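Local atomic coordinates of Agap007691-pb (Anopheles gambiae, PDB entry 5C98), a protein that is of unknown function but belongs to the serpin family and may, as its relatives do, inhibit serine-type proteases. Residues P279-R284 and R352-L357; V241-D246 and F346-N351. All blocks are in the same frame, centred on the assembly; numbering follows the deposited sequence.

Interaction 1 of 2, residues P279-R284 and R352-L357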
ATOM      1  N   PRO A 279      10.818  -0.911  17.339  1.00 18.19           N
ATOM      2  CA  PRO A 279      10.363  -2.298  17.514  1.00 17.66           C
ATOM      3  C   PRO A 279      10.693  -3.149  16.296  1.00 20.56           C
ATOM      4  O   PRO A 279      10.689  -2.672  15.158  1.00 18.70           O
ATOM      5  CB  PRO A 279       8.848  -2.163  17.709  1.00 20.29           C
ATOM      6  CG  PRO A 279       8.504  -0.859  17.121  1.00 24.84           C
ATOM      7  CD  PRO A 279       9.687   0.031  17.302  1.00 21.42           C
ATOM      8  N   LYS A 280      11.005  -4.425  16.547  1.00 19.19           N
ATOM      9  CA  LYS A 280      11.109  -5.408  15.470  1.00 19.51           C
ATOM     10  C   LYS A 280       9.676  -5.738  15.082  1.00 22.24           C
ATOM     11  O   LYS A 280       9.021  -6.544  15.736  1.00 32.27           O
ATOM     12  CB  LYS A 280      11.861  -6.644  15.955  1.00 22.38           C
ATOM     13  CG  LYS A 280      12.197  -7.614  14.861  1.00 26.07           C
ATOM     14  CD  LYS A 280      12.854  -8.868  15.417  1.00 35.27           C
ATOM     15  CE  LYS A 280      12.887  -9.969  14.373  1.00 48.47           C
ATOM     16  NZ  LYS A 280      14.134  -9.949  13.566  1.00 57.22           N
ATOM     17  N   PHE A 281       9.160  -5.105  14.027  1.00 21.62           N
ATOM     18  CA  PHE A 281       7.734  -5.130  13.768  1.00 21.83           C
ATOM     19  C   PHE A 281       7.459  -5.563  12.342  1.00 21.15           C
ATOM     20  O   PHE A 281       8.331  -5.548  11.466  1.00 18.90           O
ATOM     21  CB  PHE A 281       7.038  -3.752  14.028  1.00 21.19           C
ATOM     22  CG  PHE A 281       7.243  -2.725  12.940  1.00 17.13           C
ATOM     23  CD1 PHE A 281       8.393  -1.951  12.866  1.00 19.14           C
ATOM     24  CD2 PHE A 281       6.268  -2.518  11.973  1.00 19.70           C
ATOM     25  CE1 PHE A 281       8.586  -1.021  11.876  1.00 19.38           C
ATOM     26  CE2 PHE A 281       6.453  -1.558  10.960  1.00 19.09           C
ATOM     27  CZ  PHE A 281       7.609  -0.825  10.900  1.00 18.39           C
ATOM     28  N   PHE A 282       6.214  -5.955  12.136  1.00 19.75           N
ATOM     29  CA  PHE A 282       5.687  -6.102  10.795  1.00 18.11           C
ATOM     30  C   PHE A 282       4.275  -5.544  10.800  1.00 20.41           C
ATOM     31  O   PHE A 282       3.650  -5.369  11.854  1.00 19.92           O
ATOM     32  CB  PHE A 282       5.683  -7.557  10.350  1.00 19.46           C
ATOM     33  CG  PHE A 282       4.613  -8.367  10.995  1.00 22.00           C
ATOM     34  CD1 PHE A 282       4.780  -8.877  12.262  1.00 24.09           C
ATOM     35  CD2 PHE A 282       3.422  -8.602  10.318  1.00 23.99           C
ATOM     36  CE1 PHE A 282       3.784  -9.629  12.849  1.00 27.65           C
ATOM     37  CE2 PHE A 282       2.418  -9.331  10.897  1.00 25.75           C
ATOM     38  CZ  PHE A 282       2.603  -9.852  12.175  1.00 27.83           C
ATOM     39  N   VAL A 283       3.791  -5.264   9.593  1.00 17.28           N
ATOM     40  CA  VAL A 283       2.396  -4.927   9.363  1.00 16.67           C
ATOM     41  C   VAL A 283       1.964  -5.756   8.173  1.00 19.22           C
ATOM     42  O   VAL A 283       2.639  -5.759   7.142  1.00 20.30           O
ATOM     43  CB  VAL A 283       2.180  -3.421   9.106  1.00 16.32           C
ATOM     44  CG1 VAL A 283       0.732  -3.107   8.743  1.00 23.69           C
ATOM     45  CG2 VAL A 283       2.549  -2.632  10.336  1.00 20.85           C
ATOM     46  N   ARG A 284       0.891  -6.509   8.334  1.00 17.99           N
ATOM     47  CA  ARG A 284       0.296  -7.260   7.238  1.00 17.84           C
ATOM     48  C   ARG A 284      -1.196  -7.023   7.344  1.00 18.84           C
ATOM     49  O   ARG A 284      -1.840  -7.563   8.246  1.00 21.32           O
ATOM     50  CB  ARG A 284       0.619  -8.740   7.346  1.00 20.81           C
ATOM     51  CG  ARG A 284       0.120  -9.520   6.125  1.00 22.30           C
ATOM     52  CD  ARG A 284       0.171 -10.986   6.321  1.00 31.97           C
ATOM     53  NE  ARG A 284       1.520 -11.513   6.197  1.00 31.24           N
ATOM     54  CZ  ARG A 284       2.249 -11.993   7.201  1.00 37.11           C
ATOM     55  NH1 ARG A 284       1.786 -11.989   8.447  1.00 32.13           N
ATOM     56  NH2 ARG A 284       3.460 -12.481   6.952  1.00 40.22           N
ATOM     57  N   ARG A 352       6.595   4.878  20.719  1.00 16.55           N
ATOM     58  CA  ARG A 352       5.207   5.295  20.695  1.00 16.65           C
ATOM     59  C   ARG A 352       4.757   5.265  19.251  1.00 15.28           C
ATOM     60  O   ARG A 352       5.595   5.154  18.345  1.00 15.11           O
ATOM     61  CB  ARG A 352       5.017   6.694  21.290  1.00 21.35           C
ATOM     62  CG  ARG A 352       5.973   7.696  20.864  1.00 25.57           C
ATOM     63  CD  ARG A 352       5.893   8.912  21.821  1.00 35.32           C
ATOM     64  NE  ARG A 352       6.611  10.040  21.255  1.00 28.43           N
ATOM     65  CZ  ARG A 352       7.930  10.179  21.302  1.00 20.19           C
ATOM     66  NH1 ARG A 352       8.684   9.283  21.947  1.00 33.57           N
ATOM     67  NH2 ARG A 352       8.510  11.213  20.752  1.00 27.18           N
ATOM     68  N   PRO A 353       3.456   5.295  18.997  1.00 13.69           N
ATOM     69  CA  PRO A 353       2.949   5.090  17.638  1.00 14.69           C
ATOM     70  C   PRO A 353       3.580   6.016  16.628  1.00 12.62           C
ATOM     71  O   PRO A 353       3.777   7.213  16.881  1.00 14.36           O
ATOM     72  CB  PRO A 353       1.450   5.358  17.777  1.00 12.59           C
ATOM     73  CG  PRO A 353       1.172   4.908  19.204  1.00 15.04           C
ATOM     74  CD  PRO A 353       2.363   5.359  19.987  1.00 15.09           C
ATOM     75  N   PHE A 354       3.865   5.464  15.453  1.00 13.39           N
ATOM     76  CA  PHE A 354       4.532   6.217  14.411  1.00 13.69           C
ATOM     77  C   PHE A 354       3.911   5.894  13.062  1.00 13.43           C
ATOM     78  O   PHE A 354       3.233   4.871  12.889  1.00 13.76           O
ATOM     79  CB  PHE A 354       6.049   5.944  14.406  1.00 13.44           C
ATOM     80  CG  PHE A 354       6.434   4.489  14.216  1.00 15.06           C
ATOM     81  CD1 PHE A 354       6.552   3.927  12.971  1.00 14.53           C
ATOM     82  CD2 PHE A 354       6.706   3.702  15.318  1.00 13.47           C
ATOM     83  CE1 PHE A 354       6.930   2.570  12.843  1.00 15.65           C
ATOM     84  CE2 PHE A 354       7.079   2.363  15.208  1.00 15.55           C
ATOM     85  CZ  PHE A 354       7.207   1.804  13.967  1.00 14.80           C
ATOM     86  N   MET A 355       4.140   6.789  12.116  1.00 12.30           N
ATOM     87  CA  MET A 355       3.754   6.623  10.725  1.00 11.49           C
ATOM     88  C   MET A 355       5.006   6.306   9.908  1.00 13.76           C
ATOM     89  O   MET A 355       6.112   6.765  10.224  1.00 14.47           O
ATOM     90  CB  MET A 355       3.107   7.923  10.203  1.00 15.10           C
ATOM     91  CG  MET A 355       2.776   7.956   8.719  1.00 16.01           C
ATOM     92  SD  MET A 355       1.956   9.553   8.393  1.00 17.26           S
ATOM     93  CE  MET A 355       1.658   9.370   6.637  1.00 21.87           C
ATOM     94  N   PHE A 356       4.830   5.516   8.848  1.00 13.75           N
ATOM     95  CA  PHE A 356       5.928   5.219   7.947  1.00 13.11           C
ATOM     96  C   PHE A 356       5.496   5.419   6.502  1.00 12.64           C
ATOM     97  O   PHE A 356       4.325   5.265   6.152  1.00 13.79           O
ATOM     98  CB  PHE A 356       6.478   3.793   8.173  1.00 13.34           C
ATOM     99  CG  PHE A 356       5.484   2.708   7.952  1.00 16.41           C
ATOM    100  CD1 PHE A 356       5.223   2.222   6.690  1.00 17.59           C
ATOM    101  CD2 PHE A 356       4.822   2.148   9.036  1.00 18.73           C
ATOM    102  CE1 PHE A 356       4.274   1.196   6.506  1.00 21.83           C
ATOM    103  CE2 PHE A 356       3.902   1.128   8.859  1.00 21.10           C
ATOM    104  CZ  PHE A 356       3.622   0.660   7.607  1.00 20.79           C
ATOM    105  N   LEU A 357       6.455   5.775   5.656  1.00 13.38           N
ATOM    106  CA  LEU A 357       6.246   5.948   4.219  1.00 12.93           C
ATOM    107  C   LEU A 357       7.377   5.240   3.500  1.00 13.96           C
ATOM    108  O   LEU A 357       8.551   5.541   3.746  1.00 15.94           O
ATOM    109  CB  LEU A 357       6.234   7.426   3.806  1.00 15.41           C
ATOM    110  CG  LEU A 357       5.179   8.261   4.518  1.00 15.02           C
ATOM    111  CD1 LEU A 357       5.760   8.870   5.803  1.00 17.95           C
ATOM    112  CD2 LEU A 357       4.705   9.330   3.616  1.00 20.08           C
TER

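Interaction 2 of 2, residues V241-D246 and F346-N351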
ATOM      1  N   VAL A 241      10.283   7.423   8.670  1.00 13.32           N
ATOM      2  CA  VAL A 241       9.563   7.170   9.908  1.00 15.05           C
ATOM      3  C   VAL A 241       9.310   8.508  10.567  1.00 14.84           C
ATOM      4  O   VAL A 241      10.252   9.281  10.795  1.00 15.33           O
ATOM      5  CB  VAL A 241      10.319   6.243  10.863  1.00 14.56           C
ATOM      6  CG1 VAL A 241       9.481   5.955  12.096  1.00 16.23           C
ATOM      7  CG2 VAL A 241      10.689   4.943  10.167  1.00 16.25           C
ATOM      8  N   LEU A 242       8.053   8.784  10.859  1.00 13.70           N
ATOM      9  CA  LEU A 242       7.627  10.030  11.500  1.00 13.60           C
ATOM     10  C   LEU A 242       7.168   9.690  12.909  1.00 14.62           C
ATOM     11  O   LEU A 242       6.158   8.990  13.094  1.00 14.17           O
ATOM     12  CB  LEU A 242       6.498  10.693  10.720  1.00 15.96           C
ATOM     13  CG  LEU A 242       6.694  10.870   9.220  1.00 21.27           C
ATOM     14  CD1 LEU A 242       5.529  11.671   8.630  1.00 20.50           C
ATOM     15  CD2 LEU A 242       8.008  11.522   8.907  1.00 22.59           C
ATOM     16  N   LEU A 243       7.894  10.195  13.900  1.00 14.16           N
ATOM     17  CA  LEU A 243       7.628   9.908  15.303  1.00 14.02           C
ATOM     18  C   LEU A 243       7.144  11.183  15.972  1.00 13.76           C
ATOM     19  O   LEU A 243       7.930  12.129  16.142  1.00 15.54           O
ATOM     20  CB  LEU A 243       8.920   9.417  15.958  1.00 16.37           C
ATOM     21  CG  LEU A 243       8.867   9.131  17.448  1.00 16.52           C
ATOM     22  CD1 LEU A 243       7.976   7.949  17.767  1.00 16.40           C
ATOM     23  CD2 LEU A 243      10.284   8.865  17.987  1.00 18.25           C
ATOM     24  N   PRO A 244       5.884  11.263  16.355  1.00 13.24           N
ATOM     25  CA  PRO A 244       5.373  12.492  16.966  1.00 13.60           C
ATOM     26  C   PRO A 244       6.169  12.893  18.193  1.00 15.06           C
ATOM     27  O   PRO A 244       6.614  12.044  18.968  1.00 17.14           O
ATOM     28  CB  PRO A 244       3.930  12.134  17.339  1.00 17.43           C
ATOM     29  CG  PRO A 244       3.555  11.028  16.389  1.00 18.05           C
ATOM     30  CD  PRO A 244       4.830  10.239  16.193  1.00 15.58           C
ATOM     31  N   TYR A 245       6.337  14.195  18.383  1.00 15.54           N
ATOM     32  CA  TYR A 245       6.918  14.667  19.624  1.00 16.58           C
ATOM     33  C   TYR A 245       6.042  14.223  20.793  1.00 18.03           C
ATOM     34  O   TYR A 245       4.843  13.984  20.641  1.00 19.36           O
ATOM     35  CB  TYR A 245       6.932  16.198  19.639  1.00 16.91           C
ATOM     36  CG  TYR A 245       7.873  16.866  18.648  1.00 15.07           C
ATOM     37  CD1 TYR A 245       8.912  16.176  18.063  1.00 15.20           C
ATOM     38  CD2 TYR A 245       7.754  18.213  18.375  1.00 17.34           C
ATOM     39  CE1 TYR A 245       9.780  16.801  17.180  1.00 18.52           C
ATOM     40  CE2 TYR A 245       8.604  18.844  17.512  1.00 20.27           C
ATOM     41  CZ  TYR A 245       9.625  18.139  16.927  1.00 22.45           C
ATOM     42  OH  TYR A 245      10.495  18.770  16.046  1.00 21.82           O
ATOM     43  N   ASP A 246       6.638  14.147  21.979  1.00 18.62           N
ATOM     44  CA  ASP A 246       5.845  13.963  23.188  1.00 18.83           C
ATOM     45  C   ASP A 246       4.755  15.023  23.267  1.00 22.03           C
ATOM     46  O   ASP A 246       4.944  16.166  22.843  1.00 22.48           O
ATOM     47  CB  ASP A 246       6.732  14.073  24.418  1.00 21.50           C
ATOM     48  CG  ASP A 246       7.622  12.865  24.578  1.00 32.88           C
ATOM     49  OD1 ASP A 246       7.079  11.768  24.822  1.00 35.86           O
ATOM     50  OD2 ASP A 246       8.846  13.000  24.425  1.00 30.31           O
ATOM     51  N   PHE A 346      22.028  12.470  17.669  1.00 25.56           N
ATOM     52  CA  PHE A 346      20.581  12.550  17.543  1.00 23.43           C
ATOM     53  C   PHE A 346      20.055  11.286  18.198  1.00 27.51           C
ATOM     54  O   PHE A 346      20.698  10.239  18.118  1.00 24.89           O
ATOM     55  CB  PHE A 346      20.170  12.635  16.064  1.00 24.48           C
ATOM     56  CG  PHE A 346      18.705  12.900  15.843  1.00 22.06           C
ATOM     57  CD1 PHE A 346      18.108  14.037  16.351  1.00 28.51           C
ATOM     58  CD2 PHE A 346      17.935  12.028  15.089  1.00 24.17           C
ATOM     59  CE1 PHE A 346      16.773  14.288  16.147  1.00 29.27           C
ATOM     60  CE2 PHE A 346      16.587  12.279  14.873  1.00 23.62           C
ATOM     61  CZ  PHE A 346      16.012  13.412  15.404  1.00 24.64           C
ATOM     62  N   GLU A 347      18.939  11.397  18.913  1.00 21.59           N
ATOM     63  CA  GLU A 347      18.242  10.239  19.442  1.00 20.59           C
ATOM     64  C   GLU A 347      16.926  10.103  18.710  1.00 18.44           C
ATOM     65  O   GLU A 347      16.196  11.090  18.522  1.00 20.39           O
ATOM     66  CB  GLU A 347      18.021  10.312  20.963  1.00 25.15           C
ATOM     67  CG  GLU A 347      19.282   9.921  21.755  1.00 30.67           C
ATOM     68  CD  GLU A 347      19.071   9.722  23.259  1.00 42.74           C
ATOM     69  OE1 GLU A 347      20.091   9.728  23.981  1.00 52.22           O
ATOM     70  OE2 GLU A 347      17.922   9.535  23.719  1.00 30.74           O
ATOM     71  N   PHE A 348      16.630   8.880  18.292  1.00 15.10           N
ATOM     72  CA  PHE A 348      15.332   8.568  17.687  1.00 14.32           C
ATOM     73  C   PHE A 348      14.884   7.245  18.281  1.00 17.55           C
ATOM     74  O   PHE A 348      15.239   6.181  17.789  1.00 16.45           O
ATOM     75  CB  PHE A 348      15.448   8.493  16.169  1.00 16.12           C
ATOM     76  CG  PHE A 348      14.129   8.352  15.460  1.00 14.49           C
ATOM     77  CD1 PHE A 348      13.574   7.114  15.201  1.00 17.14           C
ATOM     78  CD2 PHE A 348      13.478   9.487  15.001  1.00 15.05           C
ATOM     79  CE1 PHE A 348      12.399   7.019  14.504  1.00 16.71           C
ATOM     80  CE2 PHE A 348      12.302   9.388  14.328  1.00 15.53           C
ATOM     81  CZ  PHE A 348      11.763   8.157  14.066  1.00 16.30           C
ATOM     82  N   HIS A 349      14.100   7.322  19.336  1.00 15.59           N
ATOM     83  CA  HIS A 349      13.611   6.154  20.062  1.00 15.58           C
ATOM     84  C   HIS A 349      12.122   6.028  19.799  1.00 16.01           C
ATOM     85  O   HIS A 349      11.303   6.707  20.422  1.00 15.00           O
ATOM     86  CB  HIS A 349      13.947   6.285  21.540  1.00 14.37           C
ATOM     87  CG  HIS A 349      15.403   6.168  21.819  1.00 15.41           C
ATOM     88  ND1 HIS A 349      15.930   6.277  23.087  1.00 20.48           N
ATOM     89  CD2 HIS A 349      16.458   5.973  20.993  1.00 15.31           C
ATOM     90  CE1 HIS A 349      17.239   6.124  23.032  1.00 25.86           C
ATOM     91  NE2 HIS A 349      17.583   5.942  21.771  1.00 20.96           N
ATOM     92  N   ALA A 350      11.779   5.178  18.841  1.00 14.83           N
ATOM     93  CA  ALA A 350      10.400   5.037  18.386  1.00 15.25           C
ATOM     94  C   ALA A 350       9.698   4.053  19.315  1.00 16.71           C
ATOM     95  O   ALA A 350       9.576   2.860  19.035  1.00 17.61           O
ATOM     96  CB  ALA A 350      10.360   4.596  16.930  1.00 18.23           C
ATOM     97  N   ASN A 351       9.236   4.577  20.454  1.00 15.96           N
ATOM     98  CA  ASN A 351       8.600   3.810  21.521  1.00 16.07           C
ATOM     99  C   ASN A 351       7.165   4.235  21.722  1.00 17.04           C
ATOM    100  O   ASN A 351       6.589   4.001  22.787  1.00 16.55           O
ATOM    101  CB  ASN A 351       9.388   3.955  22.819  1.00 18.97           C
ATOM    102  CG  ASN A 351       9.638   5.399  23.186  1.00 20.06           C
ATOM    103  OD1 ASN A 351       8.921   6.307  22.745  1.00 19.74           O
ATOM    104  ND2 ASN A 351      10.687   5.629  23.974  1.00 29.45           N
TER

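Interaction 1 of 2, residues P279-R284 and R352-L357
Backbone hydrogen bonds tie Phe-281 to Val-329 and Phe-354 to Phe-372, and from there the two side chains turn toward each other; no hydrogen bond passes between 279-284 and 352-357, which meet through apolar side chains. At the centre is a T-shaped pair. Phe-354 points the CE1-CZ edge of its ring at one face of Phe-281, over the rim rather than the centre, with CZ 3.8 Å from CE1 of Phe-281. The ring planes stand at 76° and the centroids are 5.4 Å apart. In Phe-281, chi1 of 77° sets CG between the backbone N and the carbonyl carbon, and the ring presents a face to Phe-354, which arrives from the opposite direction. In serpin terms, the link from s2C into s6A, with the first residues of s6A, packs here against s4B of sheet B. Further round the same rim, CE2 of Phe-354 slides past the proline ring, 4.0 Å from CG of Pro-279. Next to this pair, CE2 of Phe-356 comes to 4.3 Å from both CE2 of Phe-281 and CG2 of Val-283. Phe-195 and Phe-372 extend this buried aromatic cluster: Phe-195 touches Pro-279 and Phe-354, while the Phe-372 ring meets that of Phe-281.

Interaction 2 of 2, residues V241-D246 and F346-N351
The Phe-348 ring takes Leu-243 on one face and Val-241 at its edge. CD2 of Leu-243 sits over the ring centre, 4.2 Å from the centroid and only 10° off the normal, a well-centred CH-pi contact, while CG1 of Val-241 lies close to the ring plane, 3.7 Å from CZ. In the serpin fold this is where strand s1C of sheet C, just after the reactive-centre loop region, meets s3B of sheet B. Strand 346-349 and the end of strand 237-244 (residues 241-244) run almost perpendicular, at 87°, with their axes 9.1 Å apart at closest approach, and no hydrogen bond joins them. The ring reaches across because CG of Phe-348 is anti to the backbone N (chi1 -173°), which brings CZ to 3.6 Å from CB of Leu-243. Leu-276, Lys-225 and Val-227 also touch this ring, so it is wedged among strands of both sheets. Past the strand the chain bends in an inverse gamma turn centred on Ala-350, where Asn-351 N makes a weak bond back to His-349 O. His-349 leaves the backbone on the side away from 241-246, and its NE2 hydrogen-bonds to Asp-275 OD1. Leu-243 fits against the bend with both methyls: CD2 packs 3.4 Å from His-349 O, and CD1 lies 3.8 Å from the CA of Ala-350.

The centres of the two interactions lie about 12 Å apart, on the same side of the chain's centre. Their segments alternate in sequence: 241-246, 279-284, then 346-351 running straight on into 352-357. Strands 237-244 and 354-360 are antiparallel neighbours, joined by the bond from Leu-242 N to Met-355 O (2.9 Å), and Arg-352 NH2 also reaches Pro-244 O. Strand 270-287 pairs in parallel with 346-349 and then runs on to supply Phe-281 in interaction 1. Residues 335-343, just before 346-349, are not modelled, consistent with a mobile reactive-centre loop. Together the contacts join sheet B to the sheet C strand that follows that loop and to the run from sheet C into sheet A.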